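Local coordinates for protein MmeI (Methylophilus methylotrophus, PDB 5HR4) that acts as a Type IIL restriction-modification enzyme that binds DNA and probably methylates adenine on its exocyclic amino group, using S-adenosyl-L-methionine as methyl donor, at residues Y738-D743 against T775-S780; D680-N685 against G763-N768; L186-V191 against G259-E264. All coordinates share one frame; numbering follows the deposited sequence.

Contact 1 (Y738-D743 against T775-S780); sequences YISQPD and TYHIPS. With nucleotides of chain B.
P742 and H777 approach each other from opposite directions, and the pyrrolidine carbon CG of P742 lies 3.5 Å from NE2 of the H777 ring. H777 holds its ring between its own backbone N and carbonyl carbon (chi1 65°), which stands the imidazole up from strand 775-779 toward the 738-743 loop. At the ring's edge, in its plane, S740 OG sits 3.8 Å from H777 CE1. That hydroxyl is hydrogen-bonded elsewhere, to Y642 O, and its contact with H777 CE1 is a van der Waals one. The ring of Y746 also meets H777, and R641 and S771 touch this buried imidazole as well.

Toward P779 the packing becomes sparser. P742 CB meets P779 CB at 3.8 Å, a single apolar touch between two partly exposed prolines, and beyond it the chains run on to the solvent-exposed D743 and S780.

At the other end of the loop the partner is DNA. Y738 OH donates a hydrogen bond to OP2 of DA2 of chain B at 2.5 Å, the phosphate oxygen lying in the plane of the phenol, and Y738 CG comes within 3.6 Å of the methyl carbon C7 of DT3 of chain B. A loop packed on a sheet strand and presenting a tyrosine to phosphate and thymine methyl fits the DNA-binding surface of a target recognition domain.

Contact 2 (D680-N685 against G763-N768); sequences DEFINN and GFVDRN. With nucleotides of chain C.
F682 reaches from helix 679-683 to strand 763-765 and carries the whole of the direct contact, its ring meeting the backbone of G763 and a methyl of V765. With CG anti to the backbone N (chi1 172°), the ring extends far enough for CZ to come within 3.4 Å of G763 N, and G763 CA lies at the ring edge, in its plane. Because G763 has no side chain, the phenyl edge abuts the strand backbone itself. Two residues along the strand, V765 CG2 lies 4.0 Å from F682 CE1, the methyl branch approaching the ring obliquely. P750 of the adjoining strand and L852 of helix 852-856 also pack on F682.

No hydrogen bond joins the two segments; those present run to the DNA or stay within one segment. D680 N donates to OP1 of DT7 of chain C over 2.8 Å, with a nearly straight N-H...O angle of 163°. N684 ND2, after the last helical turn, reaches back to D680 OD1 at 2.6 Å, the oxygen lying in the plane of the amide. In 763-768, D766 OD1 accepts from N768 N and closes an Asx turn.

The DNA backbone is also met by van der Waals contact: D680 CB lies 3.3 Å from O3' of DG6 of chain C. Replacing D680 with an alanine would probably deprive the N684 amide of its carboxylate acceptor and set it free to turn beside the phosphate of DG6. A backbone N-H in the first turn of a helix, directed at a DNA phosphate, is the classic use of a helix N-terminus for anion binding, here in the target recognition domain.

Contact 3 (L186-V191 against G259-E264); sequences LELYLV and GKLFEE
L188 and L261 share a conformation, each with CG anti to its backbone N (chi1 172° and 171°), and this extends the two side chains toward each other from helix 183-200 and the short, weakly bonded helix 259-262. Their CD1 methyls meet at 3.9 Å, the side chains lying crosswise. E264 is also fully extended, and its carboxylate end crosses the other branch of L188, E264 OE1 lying 3.7 Å from L188 CD2. The forked end of L188 is thereby divided between two partners, an apolar one and a polar one.

One turn further along the long helix, V191 adds a second apolar touch, its CG1 standing 3.7 Å from L261 CD1. The L261 methyl thus faces both L188 and V191, which line one side of helix 183-200. V191 also packs on V424 of helix 416-440, in the methyltransferase part of the chain, and its side chain is about 13 Å from the bound sinefungin. Helix 183-200 is followed directly by D201, a calcium ligand.

Polar groups border this apolar patch, with no hydrogen bond across the two segments. L188 CD1 approaches L261 O at 3.5 Å, but that carbonyl is hydrogen-bonded by R192 NE, while R192 NH2 takes E264 O. E264 OE1 is hydrogen-bonded to H184 NE2. H184, L188 and R192 follow one another at four-residue intervals on the helix, so the central leucine has a polar residue one turn away in each direction. The chemistry implies that methyl packing joins L188 and V191 to L261, while bonds from R192 and H184 to L261 O, E264 O and E264 OE1 probably help hold 259-264 against the helix; the histidine bond would probably help to stabilise the E264 carboxylate in its charged form.

In the fold
Contact 3 comes first along the chain, in the helicase spacer range, and closes before the other two open. Contacts 1 and 2 both lie in the target recognition domain, and their segments alternate in sequence: 680-685, 738-743, 763-768, 775-780. Their centres are 12 Å apart, and Q741 NE2 makes a weak hydrogen bond to R767 O between them. They share one antiparallel sheet, in which strand 746-750 separates strands 763-765 and 775-779. Contact 3 lies on the opposite side of the chain's centre, its centre 62 Å from either. Contacts 1 and 2 therefore belong to one DNA-binding unit, touching chains B and C respectively, whereas contact 3 is remote from it.

Contact 1 (Y738-D743 against T775-S780)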
loop_
_atom_site.group_PDB
_atom_site.type_symbol
_atom_site.label_atom_id
_atom_site.label_comp_id
_atom_site.label_asym_id
_atom_site.label_seq_id
_atom_site.Cartn_x
_atom_site.Cartn_y
_atom_site.Cartn_z
ATOM N N TYR A 738 -8.144 23.333 19.284
ATOM C CA TYR A 738 -7.036 24.235 18.999
ATOM C C TYR A 738 -7.591 25.494 18.355
ATOM O O TYR A 738 -8.394 25.411 17.421
ATOM C CB TYR A 738 -5.988 23.588 18.099
ATOM C CG TYR A 738 -4.830 24.507 17.741
ATOM C CD1 TYR A 738 -3.934 24.938 18.713
ATOM C CD2 TYR A 738 -4.628 24.934 16.422
ATOM C CE1 TYR A 738 -2.868 25.774 18.390
ATOM C CE2 TYR A 738 -3.560 25.776 16.079
ATOM C CZ TYR A 738 -2.683 26.182 17.069
ATOM O OH TYR A 738 -1.633 27.015 16.763
ATOM N N ILE A 739 -7.183 26.649 18.875
ATOM C CA ILE A 739 -7.675 27.950 18.437
ATOM C C ILE A 739 -6.482 28.757 17.950
ATOM O O ILE A 739 -5.464 28.861 18.647
ATOM C CB ILE A 739 -8.426 28.704 19.557
ATOM C CG1 ILE A 739 -9.748 28.014 19.904
ATOM C CG2 ILE A 739 -8.731 30.122 19.140
ATOM C CD1 ILE A 739 -10.654 28.847 20.804
ATOM N N SER A 740 -6.603 29.311 16.747
ATOM C CA SER A 740 -5.547 30.108 16.155
ATOM C C SER A 740 -6.044 31.406 15.558
ATOM O O SER A 740 -5.213 32.258 15.233
ATOM C CB SER A 740 -4.825 29.313 15.059
ATOM O OG SER A 740 -5.759 28.828 14.112
ATOM N N GLN A 741 -7.364 31.584 15.411
ATOM C CA GLN A 741 -8.023 32.735 14.799
ATOM C C GLN A 741 -7.234 34.023 14.980
ATOM O O GLN A 741 -6.865 34.374 16.105
ATOM C CB GLN A 741 -9.427 32.907 15.383
ATOM C CG GLN A 741 -10.284 33.925 14.669
ATOM C CD GLN A 741 -10.490 33.567 13.217
ATOM O OE1 GLN A 741 -10.279 32.420 12.819
ATOM N NE2 GLN A 741 -10.886 34.546 12.409
ATOM N N PRO A 742 -6.933 34.733 13.903
ATOM C CA PRO A 742 -6.223 36.013 14.008
ATOM C C PRO A 742 -7.188 37.159 14.296
ATOM O O PRO A 742 -8.404 36.985 14.366
ATOM C CB PRO A 742 -5.570 36.175 12.635
ATOM C CG PRO A 742 -6.023 34.971 11.804
ATOM C CD PRO A 742 -7.160 34.329 12.507
ATOM N N ASP A 743 -6.611 38.354 14.455
ATOM C CA ASP A 743 -7.378 39.588 14.596
ATOM C C ASP A 743 -7.452 40.411 13.306
ATOM O O ASP A 743 -8.344 41.258 13.177
ATOM C CB ASP A 743 -6.788 40.442 15.728
ATOM N N THR A 775 -7.150 23.936 6.602
ATOM C CA THR A 775 -6.608 25.073 5.874
ATOM C C THR A 775 -5.412 25.592 6.648
ATOM O O THR A 775 -5.261 25.317 7.836
ATOM C CB THR A 775 -7.624 26.221 5.743
ATOM O OG1 THR A 775 -7.841 26.803 7.043
ATOM C CG2 THR A 775 -8.963 25.747 5.160
ATOM N N TYR A 776 -4.582 26.380 5.980
ATOM C CA TYR A 776 -3.556 27.176 6.642
ATOM C C TYR A 776 -3.859 28.638 6.360
ATOM O O TYR A 776 -4.715 28.953 5.531
ATOM C CB TYR A 776 -2.143 26.806 6.147
ATOM C CG TYR A 776 -1.652 25.484 6.679
ATOM C CD1 TYR A 776 -2.149 24.288 6.173
ATOM C CD2 TYR A 776 -0.719 25.427 7.714
ATOM C CE1 TYR A 776 -1.723 23.069 6.668
ATOM C CE2 TYR A 776 -0.281 24.210 8.215
ATOM C CZ TYR A 776 -0.784 23.031 7.683
ATOM O OH TYR A 776 -0.352 21.805 8.165
ATOM N N HIS A 777 -3.151 29.544 7.037
ATOM C CA HIS A 777 -3.370 30.960 6.756
ATOM C C HIS A 777 -2.209 31.814 7.251
ATOM O O HIS A 777 -1.501 31.457 8.201
ATOM C CB HIS A 777 -4.673 31.462 7.368
ATOM C CG HIS A 777 -4.691 31.433 8.864
ATOM N ND1 HIS A 777 -4.948 30.282 9.580
ATOM C CD2 HIS A 777 -4.500 32.415 9.779
ATOM C CE1 HIS A 777 -4.912 30.559 10.873
ATOM N NE2 HIS A 777 -4.641 31.844 11.021
ATOM N N ILE A 778 -2.029 32.945 6.572
ATOM C CA ILE A 778 -1.037 33.967 6.887
ATOM C C ILE A 778 -1.793 35.216 7.336
ATOM O O ILE A 778 -2.447 35.871 6.508
ATOM C CB ILE A 778 -0.135 34.269 5.683
ATOM C CG1 ILE A 778 0.629 33.016 5.255
ATOM C CG2 ILE A 778 0.847 35.388 6.010
ATOM C CD1 ILE A 778 1.697 33.274 4.207
ATOM N N PRO A 779 -1.761 35.574 8.619
ATOM C CA PRO A 779 -2.528 36.743 9.067
ATOM C C PRO A 779 -1.941 38.043 8.535
ATOM O O PRO A 779 -0.723 38.249 8.535
ATOM C CB PRO A 779 -2.445 36.665 10.602
ATOM C CG PRO A 779 -1.283 35.791 10.898
ATOM C CD PRO A 779 -1.206 34.810 9.752
ATOM N N SER A 780 -2.834 38.914 8.069
ATOM C CA SER A 780 -2.485 40.236 7.551
ATOM C C SER A 780 -1.457 40.132 6.416
ATOM O O SER A 780 -0.349 40.675 6.476
ATOM C CB SER A 780 -2.003 41.150 8.686
ATOM P P DA B 2 1.012 27.677 18.890
ATOM O OP1 DA B 2 2.283 28.439 18.864
ATOM O OP2 DA B 2 -0.211 28.321 18.352
ATOM O "O5'" DA B 2 1.130 26.254 18.123
ATOM C "C5'" DA B 2 2.399 25.572 18.017
ATOM C "C4'" DA B 2 2.301 24.301 17.162
ATOM O "O4'" DA B 2 1.802 23.184 17.950
ATOM C "C3'" DA B 2 1.398 24.371 15.914
ATOM O "O3'" DA B 2 2.077 23.742 14.826
ATOM C "C2'" DA B 2 0.179 23.548 16.343
ATOM C "C1'" DA B 2 0.877 22.477 17.158
ATOM N N9 DA B 2 0.012 21.665 18.021
ATOM C C8 DA B 2 -1.069 22.072 18.760
ATOM N N7 DA B 2 -1.634 21.099 19.439
ATOM C C5 DA B 2 -0.860 19.981 19.130
ATOM C C6 DA B 2 -0.922 18.621 19.526
ATOM N N6 DA B 2 -1.839 18.131 20.358
ATOM N N1 DA B 2 0.002 17.779 19.027
ATOM C C2 DA B 2 0.919 18.258 18.193
ATOM N N3 DA B 2 1.081 19.500 17.755
ATOM C C4 DA B 2 0.150 20.319 18.264
ATOM P P DT B 3 1.927 24.296 13.322
ATOM O OP1 DT B 3 3.052 23.781 12.501
ATOM O OP2 DT B 3 1.827 25.764 13.430
ATOM O "O5'" DT B 3 0.522 23.660 12.837
ATOM C "C5'" DT B 3 0.457 22.483 11.991
ATOM C "C4'" DT B 3 1.112 21.270 12.623
ATOM O "O4'" DT B 3 0.465 20.942 13.895
ATOM C "C3'" DT B 3 1.025 19.990 11.781
ATOM O "O3'" DT B 3 2.213 19.227 11.934
ATOM C "C2'" DT B 3 -0.156 19.266 12.430
ATOM C "C1'" DT B 3 0.137 19.566 13.883
ATOM N N1 DT B 3 -1.000 19.335 14.790
ATOM C C2 DT B 3 -1.183 18.087 15.342
ATOM O O2 DT B 3 -0.462 17.143 15.103
ATOM N N3 DT B 3 -2.255 17.984 16.185
ATOM C C4 DT B 3 -3.138 18.991 16.547
ATOM O O4 DT B 3 -4.076 18.798 17.318
ATOM C C5 DT B 3 -2.884 20.276 15.944
ATOM C C7 DT B 3 -3.780 21.437 16.240
ATOM C C6 DT B 3 -1.837 20.385 15.105
ATOM P P DT B 1 -4.421 27.035 22.834
ATOM O OP1 DT B 1 -5.133 27.784 21.769
ATOM O OP2 DT B 1 -4.741 27.253 24.271
ATOM O "O5'" DT B 1 -2.835 27.199 22.612
ATOM C "C5'" DT B 1 -2.023 26.039 22.415
ATOM C "C4'" DT B 1 -0.553 26.397 22.242
ATOM O "O4'" DT B 1 0.252 25.583 23.128
ATOM C "C3'" DT B 1 -0.004 26.176 20.836
ATOM O "O3'" DT B 1 0.815 27.287 20.444
ATOM C "C2'" DT B 1 0.804 24.864 20.925
ATOM C "C1'" DT B 1 0.856 24.518 22.415
ATOM N N1 DT B 1 0.154 23.213 22.772
ATOM C C2 DT B 1 0.633 22.008 22.276
ATOM O O2 DT B 1 1.606 21.914 21.540
ATOM N N3 DT B 1 -0.083 20.901 22.674
ATOM C C4 DT B 1 -1.203 20.879 23.501
ATOM O O4 DT B 1 -1.782 19.837 23.802
ATOM C C5 DT B 1 -1.641 22.166 23.982
ATOM C C7 DT B 1 -2.836 22.265 24.881
ATOM C C6 DT B 1 -0.949 23.249 23.607
#

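Contact 2 (D680-N685 against G763-N768)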
loop_
_atom_site.group_PDB
_atom_site.type_symbol
_atom_site.label_atom_id
_atom_site.label_comp_id
_atom_site.label_asym_id
_atom_site.label_seq_id
_atom_site.Cartn_x
_atom_site.Cartn_y
_atom_site.Cartn_z
ATOM N N ASP A 680 -12.836 22.417 1.666
ATOM C CA ASP A 680 -13.962 22.125 0.778
ATOM C C ASP A 680 -14.922 23.311 0.625
ATOM O O ASP A 680 -15.377 23.604 -0.488
ATOM C CB ASP A 680 -14.713 20.909 1.297
ATOM C CG ASP A 680 -15.978 20.667 0.550
ATOM O OD1 ASP A 680 -15.974 20.880 -0.679
ATOM O OD2 ASP A 680 -16.977 20.281 1.197
ATOM N N GLU A 681 -15.266 23.988 1.733
ATOM C CA GLU A 681 -16.196 25.122 1.656
ATOM C C GLU A 681 -15.607 26.303 0.894
ATOM O O GLU A 681 -16.346 27.036 0.232
ATOM C CB GLU A 681 -16.611 25.590 3.056
ATOM C CG GLU A 681 -17.703 24.760 3.727
ATOM C CD GLU A 681 -17.192 23.436 4.317
ATOM O OE1 GLU A 681 -16.003 23.362 4.749
ATOM O OE2 GLU A 681 -18.001 22.470 4.337
ATOM N N PHE A 682 -14.292 26.508 0.991
ATOM C CA PHE A 682 -13.605 27.646 0.383
ATOM C C PHE A 682 -13.381 27.430 -1.114
ATOM O O PHE A 682 -13.711 28.293 -1.932
ATOM C CB PHE A 682 -12.265 27.863 1.105
ATOM C CG PHE A 682 -11.371 28.886 0.459
ATOM C CD1 PHE A 682 -11.554 30.239 0.706
ATOM C CD2 PHE A 682 -10.348 28.501 -0.389
ATOM C CE1 PHE A 682 -10.739 31.188 0.128
ATOM C CE2 PHE A 682 -9.519 29.447 -0.978
ATOM C CZ PHE A 682 -9.717 30.793 -0.722
ATOM N N ILE A 683 -12.803 26.285 -1.478
ATOM C CA ILE A 683 -12.626 25.924 -2.880
ATOM C C ILE A 683 -13.955 25.946 -3.629
ATOM O O ILE A 683 -14.017 26.360 -4.795
ATOM C CB ILE A 683 -11.944 24.546 -2.976
ATOM C CG1 ILE A 683 -10.443 24.694 -2.745
ATOM C CG2 ILE A 683 -12.230 23.894 -4.306
ATOM C CD1 ILE A 683 -9.760 23.435 -2.318
ATOM N N ASN A 684 -15.036 25.512 -2.987
ATOM C CA ASN A 684 -16.294 25.284 -3.681
ATOM C C ASN A 684 -17.346 26.327 -3.361
ATOM O O ASN A 684 -18.520 26.139 -3.711
ATOM C CB ASN A 684 -16.831 23.904 -3.348
ATOM C CG ASN A 684 -15.951 22.845 -3.864
ATOM O OD1 ASN A 684 -15.499 22.929 -5.008
ATOM N ND2 ASN A 684 -15.630 21.858 -3.024
ATOM N N ASN A 685 -16.960 27.400 -2.684
ATOM C CA ASN A 685 -17.885 28.465 -2.318
ATOM C C ASN A 685 -19.167 27.915 -1.686
ATOM O O ASN A 685 -20.279 28.233 -2.109
ATOM C CB ASN A 685 -18.209 29.331 -3.535
ATOM C CG ASN A 685 -18.415 30.761 -3.163
ATOM O OD1 ASN A 685 -17.659 31.311 -2.363
ATOM N ND2 ASN A 685 -19.458 31.376 -3.708
ATOM N N GLY A 763 -6.779 32.381 -1.358
ATOM C CA GLY A 763 -7.465 33.662 -1.451
ATOM C C GLY A 763 -7.545 34.368 -0.115
ATOM O O GLY A 763 -7.108 33.847 0.914
ATOM N N PHE A 764 -8.117 35.573 -0.139
ATOM C CA PHE A 764 -8.250 36.379 1.066
ATOM C C PHE A 764 -9.626 36.212 1.694
ATOM O O PHE A 764 -10.638 36.065 1.002
ATOM C CB PHE A 764 -8.007 37.854 0.783
ATOM C CG PHE A 764 -6.578 38.186 0.515
ATOM C CD1 PHE A 764 -5.689 38.365 1.559
ATOM C CD2 PHE A 764 -6.121 38.337 -0.790
ATOM C CE1 PHE A 764 -4.359 38.689 1.305
ATOM C CE2 PHE A 764 -4.797 38.660 -1.054
ATOM C CZ PHE A 764 -3.915 38.833 -0.013
ATOM N N VAL A 765 -9.646 36.241 3.028
ATOM C CA VAL A 765 -10.838 35.966 3.817
ATOM C C VAL A 765 -10.958 36.995 4.938
ATOM O O VAL A 765 -9.952 37.438 5.505
ATOM C CB VAL A 765 -10.794 34.531 4.394
ATOM C CG1 VAL A 765 -12.136 34.143 4.936
ATOM C CG2 VAL A 765 -10.364 33.544 3.338
ATOM N N ASP A 766 -12.204 37.360 5.263
ATOM C CA ASP A 766 -12.472 38.337 6.320
ATOM C C ASP A 766 -12.124 37.785 7.705
ATOM O O ASP A 766 -12.314 36.602 7.997
ATOM C CB ASP A 766 -13.945 38.767 6.308
ATOM C CG ASP A 766 -14.261 39.818 7.385
ATOM O OD1 ASP A 766 -14.590 39.426 8.536
ATOM O OD2 ASP A 766 -14.179 41.036 7.087
ATOM N N ARG A 767 -11.638 38.679 8.577
ATOM C CA ARG A 767 -11.187 38.289 9.912
ATOM C C ARG A 767 -12.298 37.674 10.752
ATOM O O ARG A 767 -12.002 37.008 11.751
ATOM C CB ARG A 767 -10.599 39.500 10.648
ATOM C CG ARG A 767 -11.587 40.652 10.845
ATOM C CD ARG A 767 -10.922 41.798 11.563
ATOM N NE ARG A 767 -11.877 42.784 12.057
ATOM C CZ ARG A 767 -12.366 42.787 13.293
ATOM N NH1 ARG A 767 -11.985 41.846 14.153
ATOM N NH2 ARG A 767 -13.232 43.729 13.666
ATOM N N ASN A 768 -13.562 37.866 10.371
ATOM C CA ASN A 768 -14.676 37.344 11.155
ATOM C C ASN A 768 -15.076 35.923 10.777
ATOM O O ASN A 768 -15.873 35.306 11.495
ATOM C CB ASN A 768 -15.895 38.269 11.036
ATOM C CG ASN A 768 -15.860 39.411 12.045
ATOM O OD1 ASN A 768 -15.491 39.212 13.206
ATOM N ND2 ASN A 768 -16.234 40.619 11.603
ATOM P P DG C 6 -11.492 19.445 -3.853
ATOM O OP1 DG C 6 -12.839 19.942 -4.215
ATOM O OP2 DG C 6 -10.273 20.001 -4.507
ATOM O "O5'" DG C 6 -11.172 19.476 -2.270
ATOM C "C5'" DG C 6 -12.099 19.935 -1.351
ATOM C "C4'" DG C 6 -12.251 18.965 -0.188
ATOM O "O4'" DG C 6 -12.162 17.598 -0.622
ATOM C "C3'" DG C 6 -11.276 19.118 0.977
ATOM O "O3'" DG C 6 -12.049 19.105 2.120
ATOM C "C2'" DG C 6 -10.422 17.861 0.904
ATOM C "C1'" DG C 6 -11.399 16.860 0.307
ATOM N N9 DG C 6 -10.749 15.813 -0.455
ATOM C C8 DG C 6 -10.240 15.948 -1.726
ATOM N N7 DG C 6 -9.727 14.854 -2.191
ATOM C C5 DG C 6 -9.907 13.926 -1.173
ATOM C C6 DG C 6 -9.554 12.565 -1.121
ATOM O O6 DG C 6 -8.989 11.894 -1.984
ATOM N N1 DG C 6 -9.908 11.980 0.086
ATOM C C2 DG C 6 -10.540 12.630 1.120
ATOM N N2 DG C 6 -10.806 11.888 2.203
ATOM N N3 DG C 6 -10.887 13.917 1.085
ATOM C C4 DG C 6 -10.534 14.501 -0.090
ATOM P P DT C 7 -11.483 19.490 3.563
ATOM O OP1 DT C 7 -11.953 20.862 3.839
ATOM O OP2 DT C 7 -10.043 19.179 3.707
ATOM O "O5'" DT C 7 -12.329 18.500 4.447
ATOM C "C5'" DT C 7 -13.707 18.359 4.138
ATOM C "C4'" DT C 7 -14.443 17.629 5.246
ATOM O "O4'" DT C 7 -13.977 16.259 5.305
ATOM C "C3'" DT C 7 -14.249 18.175 6.665
ATOM O "O3'" DT C 7 -15.383 17.824 7.413
ATOM C "C2'" DT C 7 -13.031 17.387 7.115
ATOM C "C1'" DT C 7 -13.397 16.017 6.567
ATOM N N1 DT C 7 -12.266 15.138 6.348
ATOM C C2 DT C 7 -12.244 13.910 6.968
ATOM O O2 DT C 7 -13.121 13.532 7.722
ATOM N N3 DT C 7 -11.153 13.139 6.671
ATOM C C4 DT C 7 -10.115 13.468 5.820
ATOM O O4 DT C 7 -9.175 12.712 5.613
ATOM C C5 DT C 7 -10.217 14.769 5.188
ATOM C C7 DT C 7 -9.156 15.237 4.253
ATOM C C6 DT C 7 -11.278 15.529 5.476
#

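Contact 3 (L186-V191 against G259-E264)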
loop_
_atom_site.group_PDB
_atom_site.type_symbol
_atom_site.label_atom_id
_atom_site.label_comp_id
_atom_site.label_asym_id
_atom_site.label_seq_id
_atom_site.Cartn_x
_atom_site.Cartn_y
_atom_site.Cartn_z
ATOM N N LEU A 186 -7.580 -25.862 12.595
ATOM C CA LEU A 186 -8.460 -25.291 11.580
ATOM C C LEU A 186 -7.682 -24.915 10.314
ATOM O O LEU A 186 -8.011 -25.370 9.215
ATOM C CB LEU A 186 -9.202 -24.084 12.156
ATOM C CG LEU A 186 -10.099 -23.359 11.159
ATOM C CD1 LEU A 186 -11.260 -24.240 10.726
ATOM C CD2 LEU A 186 -10.585 -22.055 11.743
ATOM N N GLU A 187 -6.613 -24.123 10.468
ATOM C CA GLU A 187 -5.842 -23.651 9.327
ATOM C C GLU A 187 -5.316 -24.805 8.487
ATOM O O GLU A 187 -5.365 -24.756 7.249
ATOM C CB GLU A 187 -4.672 -22.783 9.793
ATOM C CG GLU A 187 -4.945 -21.845 10.958
ATOM C CD GLU A 187 -6.105 -20.877 10.729
ATOM O OE1 GLU A 187 -6.487 -20.162 11.694
ATOM O OE2 GLU A 187 -6.644 -20.838 9.598
ATOM N N LEU A 188 -4.787 -25.847 9.134
ATOM C CA LEU A 188 -4.223 -26.956 8.375
ATOM C C LEU A 188 -5.301 -27.914 7.883
ATOM O O LEU A 188 -5.141 -28.517 6.813
ATOM C CB LEU A 188 -3.184 -27.683 9.220
ATOM C CG LEU A 188 -2.519 -29.008 8.821
ATOM C CD1 LEU A 188 -1.975 -29.008 7.409
ATOM C CD2 LEU A 188 -1.401 -29.252 9.790
ATOM N N TYR A 189 -6.399 -28.067 8.626
ATOM C CA TYR A 189 -7.527 -28.835 8.105
ATOM C C TYR A 189 -7.955 -28.291 6.752
ATOM O O TYR A 189 -8.117 -29.041 5.783
ATOM C CB TYR A 189 -8.694 -28.784 9.087
ATOM C CG TYR A 189 -9.705 -29.907 8.964
ATOM C CD1 TYR A 189 -10.762 -29.819 8.071
ATOM C CD2 TYR A 189 -9.622 -31.037 9.776
ATOM C CE1 TYR A 189 -11.698 -30.831 7.961
ATOM C CE2 TYR A 189 -10.547 -32.054 9.669
ATOM C CZ TYR A 189 -11.586 -31.956 8.758
ATOM O OH TYR A 189 -12.526 -32.974 8.658
ATOM N N LEU A 190 -8.088 -26.968 6.655
ATOM C CA LEU A 190 -8.694 -26.368 5.473
ATOM C C LEU A 190 -7.736 -26.423 4.290
ATOM O O LEU A 190 -8.101 -26.841 3.183
ATOM C CB LEU A 190 -9.097 -24.931 5.786
ATOM C CG LEU A 190 -10.153 -24.354 4.843
ATOM C CD1 LEU A 190 -11.574 -24.752 5.280
ATOM C CD2 LEU A 190 -9.995 -22.849 4.735
ATOM N N VAL A 191 -6.489 -26.029 4.522
ATOM C CA VAL A 191 -5.460 -26.144 3.500
ATOM C C VAL A 191 -5.285 -27.597 3.036
ATOM O O VAL A 191 -5.000 -27.850 1.861
ATOM C CB VAL A 191 -4.169 -25.521 4.064
ATOM C CG1 VAL A 191 -3.047 -26.550 4.193
ATOM C CG2 VAL A 191 -3.761 -24.273 3.268
ATOM N N GLY A 259 4.792 -35.520 2.995
ATOM C CA GLY A 259 5.147 -34.117 3.079
ATOM C C GLY A 259 4.707 -33.494 4.391
ATOM O O GLY A 259 3.795 -34.018 5.033
ATOM N N LYS A 260 5.330 -32.375 4.796
ATOM C CA LYS A 260 4.887 -31.601 5.963
ATOM C C LYS A 260 3.377 -31.357 5.992
ATOM O O LYS A 260 2.826 -31.015 7.042
ATOM C CB LYS A 260 5.629 -30.258 5.982
ATOM C CG LYS A 260 5.600 -29.507 7.313
ATOM C CD LYS A 260 6.147 -28.094 7.127
ATOM C CE LYS A 260 5.785 -27.202 8.305
ATOM N NZ LYS A 260 6.166 -25.777 8.084
ATOM N N LEU A 261 2.695 -31.532 4.869
ATOM C CA LEU A 261 1.274 -31.228 4.788
ATOM C C LEU A 261 0.422 -32.282 5.459
ATOM O O LEU A 261 -0.656 -31.950 5.948
ATOM C CB LEU A 261 0.848 -31.067 3.322
ATOM C CG LEU A 261 -0.637 -30.942 2.936
ATOM C CD1 LEU A 261 -1.297 -29.749 3.601
ATOM C CD2 LEU A 261 -0.801 -30.853 1.424
ATOM N N PHE A 262 0.860 -33.541 5.520
ATOM C CA PHE A 262 -0.019 -34.589 6.039
ATOM C C PHE A 262 0.538 -35.314 7.267
ATOM O O PHE A 262 -0.060 -36.311 7.723
ATOM C CB PHE A 262 -0.360 -35.580 4.919
ATOM C CG PHE A 262 -1.407 -35.056 3.985
ATOM C CD1 PHE A 262 -2.745 -35.089 4.347
ATOM C CD2 PHE A 262 -1.054 -34.466 2.775
ATOM C CE1 PHE A 262 -3.731 -34.567 3.500
ATOM C CE2 PHE A 262 -2.032 -33.939 1.929
ATOM C CZ PHE A 262 -3.376 -33.988 2.296
ATOM N N GLU A 263 1.637 -34.814 7.841
ATOM C CA GLU A 263 2.339 -35.576 8.859
ATOM C C GLU A 263 1.660 -35.489 10.213
ATOM O O GLU A 263 1.742 -36.440 10.999
ATOM C CB GLU A 263 3.784 -35.101 8.956
ATOM C CG GLU A 263 4.002 -33.781 9.635
ATOM C CD GLU A 263 5.488 -33.458 9.702
ATOM O OE1 GLU A 263 6.283 -34.355 9.333
ATOM O OE2 GLU A 263 5.863 -32.329 10.107
ATOM N N GLU A 264 0.964 -34.374 10.503
ATOM C CA GLU A 264 0.457 -34.188 11.851
ATOM C C GLU A 264 -0.945 -34.763 11.984
ATOM O O GLU A 264 -1.830 -34.405 11.206
ATOM C CB GLU A 264 0.434 -32.722 12.228
ATOM C CG GLU A 264 -0.081 -32.497 13.625
ATOM C CD GLU A 264 -0.214 -31.031 13.978
ATOM O OE1 GLU A 264 -0.003 -30.191 13.074
ATOM O OE2 GLU A 264 -0.531 -30.719 15.157
#